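Local coordinates for uncharacterized protein Rv3404c/MT3512 (Mycobacterium tuberculosis, PDB 4PZU) that is of unknown function but belongs to the formyl transferase family, pairing a Rossmann-like alpha/beta domain with an N-formyltransferase dimerization domain and assembling as a dimer, at residues 30-35 against 56-61; 81-86 against 100-105; 144-149 against 167-172; 153-158 against 223-228. All blocks are in the same frame, centred on the assembly; numbering follows the deposited sequence.

Contact 1 (30-35 against 56-61)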
# COMPACT_ATOMS: atom_id res chain seq x y z
N ASP A 30 -1.72 -23.60 18.37
CA ASP A 30 -1.32 -23.82 16.99
C ASP A 30 -0.55 -22.61 16.49
O ASP A 30 0.01 -22.61 15.38
CB ASP A 30 -2.54 -24.10 16.11
CG ASP A 30 -3.04 -25.55 16.26
OD1 ASP A 30 -2.52 -26.29 17.11
OD2 ASP A 30 -3.96 -25.97 15.51
N ASN A 31 -0.49 -21.59 17.33
CA ASN A 31 0.11 -20.34 16.93
C ASN A 31 1.62 -20.27 17.20
O ASN A 31 2.08 -20.63 18.30
CB ASN A 31 -0.60 -19.20 17.66
CG ASN A 31 -0.03 -17.87 17.29
OD1 ASN A 31 0.95 -17.41 17.87
ND2 ASN A 31 -0.61 -17.25 16.29
N VAL A 32 2.35 -19.72 16.24
CA VAL A 32 3.81 -19.72 16.29
C VAL A 32 4.33 -18.79 17.40
O VAL A 32 5.28 -19.13 18.08
CB VAL A 32 4.42 -19.47 14.87
CG1 VAL A 32 4.13 -18.07 14.34
CG2 VAL A 32 5.92 -19.77 14.84
N HIS A 33 3.70 -17.64 17.62
CA HIS A 33 4.18 -16.74 18.68
C HIS A 33 3.78 -17.27 20.06
O HIS A 33 4.56 -17.21 20.99
CB HIS A 33 3.69 -15.29 18.46
CG HIS A 33 4.06 -14.75 17.12
ND1 HIS A 33 3.22 -14.82 16.03
CD2 HIS A 33 5.23 -14.27 16.65
CE1 HIS A 33 3.83 -14.35 14.97
NE2 HIS A 33 5.06 -14.01 15.31
N ALA A 34 2.56 -17.79 20.17
CA ALA A 34 2.10 -18.34 21.46
C ALA A 34 2.96 -19.55 21.79
O ALA A 34 3.26 -19.81 22.97
CB ALA A 34 0.62 -18.72 21.42
N HIS A 35 3.37 -20.28 20.78
CA HIS A 35 4.22 -21.45 21.05
C HIS A 35 5.59 -21.02 21.62
O HIS A 35 6.04 -21.62 22.58
CB HIS A 35 4.39 -22.35 19.83
CG HIS A 35 5.28 -23.52 20.09
ND1 HIS A 35 6.63 -23.51 19.79
CD2 HIS A 35 5.03 -24.71 20.69
CE1 HIS A 35 7.17 -24.66 20.18
NE2 HIS A 35 6.22 -25.40 20.73
N GLY A 56 -2.29 -28.42 13.55
CA GLY A 56 -1.24 -27.42 13.69
C GLY A 56 -0.17 -27.66 12.64
O GLY A 56 0.08 -28.78 12.22
N GLN A 57 0.47 -26.58 12.23
CA GLN A 57 1.54 -26.65 11.28
C GLN A 57 2.88 -26.26 11.96
O GLN A 57 3.79 -25.80 11.28
CB GLN A 57 1.20 -25.70 10.11
CG GLN A 57 0.03 -26.20 9.26
CD GLN A 57 -0.18 -25.37 8.00
OE1 GLN A 57 -0.67 -24.24 8.06
NE2 GLN A 57 0.17 -25.94 6.85
N LEU A 58 3.00 -26.42 13.28
CA LEU A 58 4.28 -26.09 13.92
C LEU A 58 5.26 -27.27 13.82
O LEU A 58 5.01 -28.32 14.41
CB LEU A 58 4.06 -25.68 15.36
CG LEU A 58 3.04 -24.54 15.50
CD1 LEU A 58 2.65 -24.36 16.96
CD2 LEU A 58 3.51 -23.22 14.86
N PRO A 59 6.36 -27.13 13.08
CA PRO A 59 7.22 -28.31 12.91
C PRO A 59 7.87 -28.75 14.22
O PRO A 59 8.38 -27.93 14.97
CB PRO A 59 8.30 -27.83 11.92
CG PRO A 59 8.31 -26.33 12.06
CD PRO A 59 6.88 -25.95 12.35
N GLY A 60 7.85 -30.03 14.50
CA GLY A 60 8.57 -30.56 15.66
C GLY A 60 7.76 -30.41 16.94
O GLY A 60 8.24 -30.75 18.02
N VAL A 61 6.54 -29.89 16.85
CA VAL A 61 5.71 -29.75 18.05
C VAL A 61 4.80 -30.96 18.13
O VAL A 61 4.05 -31.18 17.18
CB VAL A 61 4.90 -28.45 18.08
CG1 VAL A 61 3.96 -28.44 19.29
CG2 VAL A 61 5.84 -27.23 18.14
O HOH W 1 -0.02 -23.92 13.04

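Contact 2 (81-86 against 100-105)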
# COMPACT_ATOMS: atom_id res chain seq x y z
N LEU A 81 -4.04 -24.90 29.59
CA LEU A 81 -3.91 -23.50 29.24
C LEU A 81 -3.73 -23.41 27.72
O LEU A 81 -2.70 -23.84 27.19
CB LEU A 81 -2.71 -22.88 30.01
CG LEU A 81 -2.33 -21.42 29.69
CD1 LEU A 81 -3.53 -20.55 29.99
CD2 LEU A 81 -1.09 -20.94 30.48
N SER A 82 -4.72 -22.89 27.00
CA SER A 82 -4.60 -22.81 25.54
C SER A 82 -4.34 -21.39 25.10
O SER A 82 -4.66 -20.44 25.83
CB SER A 82 -5.88 -23.35 24.87
OG SER A 82 -6.99 -22.57 25.27
N PHE A 83 -3.76 -21.23 23.91
CA PHE A 83 -3.52 -19.89 23.38
C PHE A 83 -4.16 -19.81 21.98
O PHE A 83 -3.86 -20.67 21.14
CB PHE A 83 -2.00 -19.65 23.22
CG PHE A 83 -1.25 -19.53 24.54
CD1 PHE A 83 -0.99 -20.65 25.31
CD2 PHE A 83 -0.80 -18.28 24.98
CE1 PHE A 83 -0.31 -20.53 26.50
CE2 PHE A 83 -0.11 -18.16 26.20
CZ PHE A 83 0.13 -19.29 26.96
N HIS A 84 -5.00 -18.79 21.74
CA HIS A 84 -5.61 -18.56 20.43
C HIS A 84 -6.49 -19.75 19.99
O HIS A 84 -6.62 -20.04 18.81
CB HIS A 84 -4.56 -18.27 19.31
CG HIS A 84 -3.57 -17.21 19.64
ND1 HIS A 84 -2.80 -16.58 18.68
CD2 HIS A 84 -3.20 -16.68 20.83
CE1 HIS A 84 -2.02 -15.69 19.26
NE2 HIS A 84 -2.24 -15.73 20.57
N CYS A 85 -7.12 -20.41 20.95
CA CYS A 85 -7.80 -21.65 20.65
C CYS A 85 -9.05 -21.31 19.82
O CYS A 85 -9.75 -20.31 20.11
CB CYS A 85 -8.14 -22.36 21.92
SG CYS A 85 -9.16 -23.82 21.64
N LYS A 86 -9.25 -22.06 18.74
CA LYS A 86 -10.37 -21.79 17.82
C LYS A 86 -11.45 -22.86 17.84
O LYS A 86 -12.57 -22.60 17.40
CB LYS A 86 -9.89 -21.56 16.39
CG LYS A 86 -9.51 -20.12 16.14
CD LYS A 86 -8.53 -20.07 14.99
CE LYS A 86 -7.76 -18.76 15.01
NZ LYS A 86 -6.59 -18.80 15.95
N VAL A 100 -8.15 -22.79 30.83
CA VAL A 100 -8.00 -21.36 30.65
C VAL A 100 -7.50 -21.11 29.24
O VAL A 100 -6.68 -21.87 28.70
CB VAL A 100 -7.00 -20.78 31.68
CG1 VAL A 100 -6.70 -19.28 31.41
CG2 VAL A 100 -7.53 -21.00 33.10
N ASN A 101 -8.02 -20.06 28.61
CA ASN A 101 -7.57 -19.70 27.25
C ASN A 101 -6.96 -18.32 27.22
O ASN A 101 -7.33 -17.46 27.99
CB ASN A 101 -8.73 -19.81 26.25
CG ASN A 101 -8.32 -19.45 24.81
OD1 ASN A 101 -7.45 -20.09 24.20
ND2 ASN A 101 -8.94 -18.41 24.28
N VAL A 102 -6.03 -18.10 26.30
CA VAL A 102 -5.48 -16.79 26.05
C VAL A 102 -5.91 -16.40 24.62
O VAL A 102 -5.47 -17.00 23.63
CB VAL A 102 -3.93 -16.78 26.24
CG1 VAL A 102 -3.36 -15.37 26.03
CG2 VAL A 102 -3.55 -17.34 27.61
N HIS A 103 -6.76 -15.37 24.54
CA HIS A 103 -7.30 -14.91 23.28
C HIS A 103 -6.79 -13.50 22.94
O HIS A 103 -6.94 -12.58 23.74
CB HIS A 103 -8.84 -14.95 23.33
CG HIS A 103 -9.51 -14.21 22.22
ND1 HIS A 103 -9.41 -14.60 20.90
CD2 HIS A 103 -10.30 -13.10 22.23
CE1 HIS A 103 -10.10 -13.76 20.14
NE2 HIS A 103 -10.63 -12.83 20.93
N PRO A 104 -6.25 -13.30 21.72
CA PRO A 104 -5.72 -12.00 21.32
C PRO A 104 -6.81 -11.07 20.75
O PRO A 104 -6.69 -10.52 19.64
CB PRO A 104 -4.61 -12.39 20.30
CG PRO A 104 -5.24 -13.56 19.60
CD PRO A 104 -6.02 -14.32 20.67
N GLY A 105 -7.89 -10.93 21.52
CA GLY A 105 -8.87 -9.83 21.37
C GLY A 105 -9.26 -9.30 22.75
O GLY A 105 -8.92 -9.91 23.76
O HOH W 2 -8.97 -17.83 21.47

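Contact 3 (144-149 against 167-172)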
# COMPACT_ATOMS: atom_id res chain seq x y z
N ALA A 144 -7.88 -11.77 33.29
CA ALA A 144 -7.30 -10.46 33.08
C ALA A 144 -7.38 -10.10 31.61
O ALA A 144 -7.40 -10.98 30.74
CB ALA A 144 -5.84 -10.44 33.54
N GLN A 145 -7.39 -8.80 31.33
CA GLN A 145 -7.28 -8.31 29.95
C GLN A 145 -6.55 -6.98 29.91
O GLN A 145 -6.44 -6.30 30.93
CB GLN A 145 -8.66 -8.21 29.27
CG GLN A 145 -9.69 -7.31 29.95
CD GLN A 145 -11.08 -7.47 29.33
OE1 GLN A 145 -11.23 -8.14 28.29
NE2 GLN A 145 -12.07 -6.87 29.93
N ARG A 146 -6.06 -6.62 28.72
CA ARG A 146 -5.32 -5.39 28.51
C ARG A 146 -5.58 -4.94 27.08
O ARG A 146 -5.48 -5.72 26.17
CB ARG A 146 -3.81 -5.60 28.76
CG ARG A 146 -2.99 -4.29 28.71
CD ARG A 146 -1.63 -4.40 29.43
NE ARG A 146 -1.84 -4.78 30.81
CZ ARG A 146 -0.93 -5.32 31.62
NH1 ARG A 146 0.31 -5.56 31.21
NH2 ARG A 146 -1.28 -5.65 32.84
N GLU A 147 -5.91 -3.67 26.92
CA GLU A 147 -6.19 -3.07 25.61
C GLU A 147 -4.92 -2.76 24.81
O GLU A 147 -3.85 -2.51 25.38
CB GLU A 147 -7.01 -1.76 25.84
CG GLU A 147 -7.12 -0.89 24.59
CD GLU A 147 -8.21 0.16 24.68
OE1 GLU A 147 -8.64 0.48 25.82
OE2 GLU A 147 -8.65 0.61 23.58
N CYS A 148 -5.03 -2.76 23.49
CA CYS A 148 -3.92 -2.39 22.64
C CYS A 148 -4.47 -1.24 21.79
O CYS A 148 -5.53 -1.40 21.17
CB CYS A 148 -3.56 -3.59 21.74
SG CYS A 148 -2.35 -3.20 20.45
N ALA A 149 -3.81 -0.09 21.77
CA ALA A 149 -4.36 1.03 21.00
C ALA A 149 -4.20 0.74 19.48
O ALA A 149 -3.33 -0.02 19.05
CB ALA A 149 -3.71 2.35 21.40
N GLU A 167 0.43 -9.86 24.77
CA GLU A 167 0.13 -11.19 25.25
C GLU A 167 1.24 -11.73 26.17
O GLU A 167 0.96 -12.21 27.27
CB GLU A 167 -0.09 -12.14 24.10
CG GLU A 167 -0.49 -13.53 24.54
CD GLU A 167 -0.76 -14.44 23.35
OE1 GLU A 167 -0.13 -15.49 23.27
OE2 GLU A 167 -1.57 -14.09 22.48
N ARG A 168 2.50 -11.61 25.74
CA ARG A 168 3.60 -12.10 26.56
C ARG A 168 3.66 -11.32 27.89
O ARG A 168 3.81 -11.93 28.96
CB ARG A 168 4.92 -12.00 25.79
CG ARG A 168 6.16 -12.34 26.63
CD ARG A 168 7.49 -12.26 25.83
NE ARG A 168 7.49 -13.32 24.80
CZ ARG A 168 8.07 -14.53 24.94
NH1 ARG A 168 8.73 -14.84 26.07
NH2 ARG A 168 7.99 -15.43 23.96
N GLU A 169 3.51 -9.99 27.82
CA GLU A 169 3.49 -9.15 29.02
C GLU A 169 2.42 -9.59 30.01
O GLU A 169 2.69 -9.71 31.20
CB GLU A 169 3.24 -7.67 28.69
CG GLU A 169 4.40 -7.07 27.90
CD GLU A 169 4.09 -5.71 27.26
OE1 GLU A 169 3.21 -4.96 27.84
OE2 GLU A 169 4.74 -5.44 26.16
N LEU A 170 1.21 -9.76 29.51
CA LEU A 170 0.06 -10.06 30.38
C LEU A 170 0.16 -11.48 30.97
O LEU A 170 -0.02 -11.69 32.16
CB LEU A 170 -1.24 -9.89 29.58
CG LEU A 170 -2.58 -9.84 30.35
CD1 LEU A 170 -2.67 -8.56 31.21
CD2 LEU A 170 -3.74 -9.88 29.36
N VAL A 171 0.49 -12.45 30.12
CA VAL A 171 0.57 -13.83 30.59
C VAL A 171 1.70 -13.99 31.64
O VAL A 171 1.51 -14.66 32.67
CB VAL A 171 0.75 -14.82 29.42
CG1 VAL A 171 1.01 -16.23 29.93
CG2 VAL A 171 -0.48 -14.83 28.51
N LEU A 172 2.86 -13.39 31.39
CA LEU A 172 3.93 -13.43 32.39
C LEU A 172 3.46 -12.78 33.70
O LEU A 172 3.79 -13.29 34.77
CB LEU A 172 5.24 -12.80 31.91
CG LEU A 172 5.98 -13.58 30.82
CD1 LEU A 172 7.06 -12.73 30.14
CD2 LEU A 172 6.51 -14.92 31.31

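Contact 4 (153-158 against 223-228)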
# COMPACT_ATOMS: atom_id res chain seq x y z
N TRP A 153 -2.56 4.63 11.37
CA TRP A 153 -1.64 4.14 10.38
C TRP A 153 -1.40 2.64 10.54
O TRP A 153 -0.64 2.07 9.78
CB TRP A 153 -0.30 4.89 10.45
CG TRP A 153 0.34 4.89 11.83
CD1 TRP A 153 1.18 3.93 12.36
CD2 TRP A 153 0.20 5.91 12.83
NE1 TRP A 153 1.54 4.29 13.63
CE2 TRP A 153 0.97 5.50 13.94
CE3 TRP A 153 -0.51 7.12 12.89
CZ2 TRP A 153 1.06 6.27 15.13
CZ3 TRP A 153 -0.43 7.89 14.07
CH2 TRP A 153 0.36 7.46 15.17
N ASP A 154 -2.02 2.02 11.54
CA ASP A 154 -1.78 0.60 11.76
C ASP A 154 -2.44 -0.22 10.69
O ASP A 154 -3.52 0.12 10.19
CB ASP A 154 -2.37 0.14 13.08
CG ASP A 154 -1.43 0.29 14.22
OD1 ASP A 154 -0.24 -0.08 14.06
OD2 ASP A 154 -1.90 0.74 15.28
N SER A 155 -1.80 -1.35 10.40
CA SER A 155 -2.40 -2.38 9.62
C SER A 155 -2.74 -3.55 10.57
O SER A 155 -2.35 -3.55 11.75
CB SER A 155 -1.40 -2.80 8.55
OG SER A 155 -0.28 -3.46 9.14
N SER A 156 -3.43 -4.57 10.07
CA SER A 156 -3.62 -5.80 10.89
C SER A 156 -2.26 -6.34 11.38
O SER A 156 -2.10 -6.74 12.55
CB SER A 156 -4.32 -6.87 10.06
OG SER A 156 -4.28 -8.12 10.76
N GLY A 157 -1.29 -6.32 10.48
CA GLY A 157 0.04 -6.82 10.75
C GLY A 157 0.73 -6.08 11.85
O GLY A 157 1.35 -6.69 12.71
N SER A 158 0.64 -4.75 11.85
CA SER A 158 1.40 -4.00 12.85
C SER A 158 0.66 -4.11 14.20
O SER A 158 1.29 -4.24 15.25
CB SER A 158 1.64 -2.56 12.41
OG SER A 158 0.39 -1.93 12.21
N ALA A 223 -6.99 -3.21 7.33
CA ALA A 223 -7.44 -4.35 8.13
C ALA A 223 -7.02 -5.64 7.43
O ALA A 223 -6.80 -6.67 8.10
CB ALA A 223 -8.95 -4.32 8.28
N LEU A 224 -6.91 -5.57 6.09
CA LEU A 224 -6.60 -6.73 5.24
C LEU A 224 -5.15 -6.78 4.84
O LEU A 224 -4.75 -7.62 4.08
CB LEU A 224 -7.51 -6.78 3.99
CG LEU A 224 -9.01 -7.03 4.29
CD1 LEU A 224 -9.87 -6.93 3.03
CD2 LEU A 224 -9.23 -8.37 4.94
N THR A 225 -4.36 -5.87 5.38
CA THR A 225 -2.94 -5.82 5.18
C THR A 225 -2.23 -6.45 6.37
O THR A 225 -2.32 -5.97 7.49
CB THR A 225 -2.50 -4.34 4.99
OG1 THR A 225 -3.04 -3.86 3.75
CG2 THR A 225 -0.94 -4.17 4.97
N HIS A 226 -1.48 -7.51 6.12
CA HIS A 226 -0.79 -8.14 7.19
C HIS A 226 0.48 -8.70 6.60
O HIS A 226 0.44 -9.74 5.94
CB HIS A 226 -1.67 -9.24 7.80
CG HIS A 226 -1.07 -9.89 9.01
ND1 HIS A 226 -1.77 -10.06 10.17
CD2 HIS A 226 0.18 -10.37 9.24
CE1 HIS A 226 -0.99 -10.62 11.08
NE2 HIS A 226 0.20 -10.83 10.54
N ASP A 227 1.59 -8.01 6.85
CA ASP A 227 2.87 -8.41 6.24
C ASP A 227 2.64 -8.59 4.74
O ASP A 227 2.05 -7.71 4.11
CB ASP A 227 3.46 -9.67 6.88
CG ASP A 227 3.75 -9.48 8.36
OD1 ASP A 227 3.98 -8.32 8.79
OD2 ASP A 227 3.73 -10.49 9.11
N ASP A 228 3.10 -9.69 4.16
CA ASP A 228 2.82 -9.88 2.73
C ASP A 228 1.70 -10.89 2.40
O ASP A 228 1.58 -11.31 1.26
CB ASP A 228 4.11 -10.12 1.91
CG ASP A 228 4.93 -11.29 2.40
OD1 ASP A 228 4.47 -12.04 3.30
OD2 ASP A 228 6.05 -11.46 1.89
O HOH W 3 1.28 -5.32 7.97
O HOH W 4 3.08 -8.59 12.03

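Contact 1 (30-35 against 56-61)
Leu58 reaches from the loop 56-61 across to the start of helix 32-45, and its forked end lies over the backbone there. CD1 comes within 3.5 Å of Asp30 O, while CD2 stops 3.8 Å from Val32 CA and also meets the CB of that valine. Running past Leu58 in the opposite direction is His35, whose CB is 3.9 Å from Leu58 CD1. Beyond it the imidazole receives Val61 from above: Val61 CG2 lies over one face in a CH-pi contact, 3.6 Å from the centroid of the His35 ring and displaced toward NE2. With CG anti to the backbone N (chi1 179°), His35 carries its ring out to that methyl. The setting is the first strand-to-helix turn of a Rossmann-like sheet, met by the loop that follows strand 48-51, at one edge of the sheet. A type II turn runs from Leu58 to Val61, with Gly60 at positive phi, and both of its end residues point toward segment 30-35. Within that segment Asn31 is the N-cap of helix 32-45, its OD1 accepting from Ala34 N at 2.8 Å in the carbonyl plane. Polar linkage between the segments runs through a water, which donates to Asp30 O (2.7 Å) and accepts from Gln57 N (2.8 Å). The Asp30 carboxylate packs beside Gly56, and its OD2 is hydrogen-bonded to Ser53 OG.

Contact 2 (81-86 against 100-105)
Asn101 OD1 is gripped by two donors of segment 81-86: Ser82 OG on the strand at 2.7 Å and, less tightly, Cys85 N just past its end at 3.3 Å. The strands are the parallel pair of a beta-alpha-beta crossover, 79-83 through helix 91-96 to 98-103, in the middle of the Rossmann-like sheet. With the Asn101 amide oxygen held, its ND2 is directed to His131 NE2 and to a water that also lies by Cys85 O, which probably holds the amide in one rotation. The serine hydroxyl can reach it because chi1 of 61° tucks OG between the backbone N and the carbonyl carbon. Along the strands, Ser82 N bonds to Val100 O and Val102 N to Ser82 O, and the ladder runs on past strand 79-83 with a nearly straight bond from His84 N to Val102 O, 2.6 Å. On the face bearing Phe83 and Val102, the two side chains lie side by side, with Val102 CG2 over the phenyl ring, 4.1 Å from its centroid. Where the strands end, His84 NE2 pairs with Glu167 OE2 of helix 156-180, and Pro104 CG sits over the centre of the His84 imidazole, 3.8 Å from the centroid and 5° off the normal.

Contact 3 (144-149 against 167-172)
The guanidinium of Arg146 has one face covered by Leu170 CD1, which stands 3.5 Å above its plane and is offset toward the rim, nearest to Arg146 NH2 at 3.6 Å. Glu169 CB comes up obliquely to the same group. This is helix-on-sheet packing in an alpha/beta fold: helix 156-180 packs along strand 142-148, the outermost strand at this end of the six-stranded sheet, with the short segments running roughly antiparallel at 155° and their axes 9.2 Å apart. Arg146 leaves the strand extended, then bends at chi3 (-58°), which folds the charged end back over the leucine. The two side chains slide past one another in opposite directions, so Leu170 CD1 also meets the root of the arginine, 4.0 Å from Arg146 CB. Arg146 NH2 also makes a salt bridge to Glu173, about one turn beyond Glu169. Glu169, on the same helix, is not so engaged: its OE1 remains 4.5 Å from Arg146 NH1, beyond a salt bridge, though the negative charge probably still favours the arginine electrostatically. Leu170 is the buried part of an otherwise superficial contact and also touches Ile130 of the adjoining strand. Its second methyl, CD2, drops onto the strand backbone, 3.9 Å from Gln145 CA. Ala144 flanks the leucine at the start of the strand segment, its CB 4.4 Å from Leu170 CD1 and its carbonyl O 4.1 Å from Leu170 CD2.

Contact 4 (153-158 against 223-228)
Gly157 and His226 form the tight part of this contact. Gly157 CA sits over the centre of the imidazole, 3.7 Å from the centroid of the His226 ring and 9° off its normal, a CH-pi contact made possible by the lack of a side chain at that position. Beside it, Gly157 N donates to Thr225 O at 3.2 Å, in the carbonyl plane and on a lone pair. Ser156 CB presses against Ala223 O, also at 3.2 Å, while the hydroxyl of Ser156 is bonded to Gln116. The helix start is closed by a capping box: Ser158 N donates to Ser155 OG at 3.1 Å, and Ser155 N to Ser158 OG at 2.9 Å. Toward exposed Asp227 the fit is looser and water takes over. One water lies 2.7 Å from Ser155 OG and accepts from Asp227 N at 2.9 Å; a second donates to Gly157 O and, weakly, to Asp227 OD1 at 3.4 Å. The contact joins the first turn of helix 156-180, in the formyl transferase part of the chain, to the loop after helix 214-223, within the part that matches the N-formyltransferase dimerization family. Because Thr225 O accepts from an N-H of the helix's opening turn, the positive end of the helix dipole probably strengthens that bond, and may weakly favour the more distant, exposed Asp227 carboxylate.

From the N terminus, contact 1 closes a loop of 20 residues holding most of helix 32-45 and strand 48-51. Contact 2 follows in series, spanning helix 91-96 within one crossover of the sheet. Contact 3 closes a loop of 17 residues, 11 of them in the start of helix 156-180. Contacts 3 and 4 cross, their segments alternating, and share that helix: its first turn meets the C-terminal part while its middle packs on strand 142-148. Contact 4 spans the longest gap, 64 residues, and ties the two domains together. Glu167, in the helix segment of contact 3, touches Ala34 of contact 1 and probably bonds to His84 of contact 2; Ala34 also packs on Phe83.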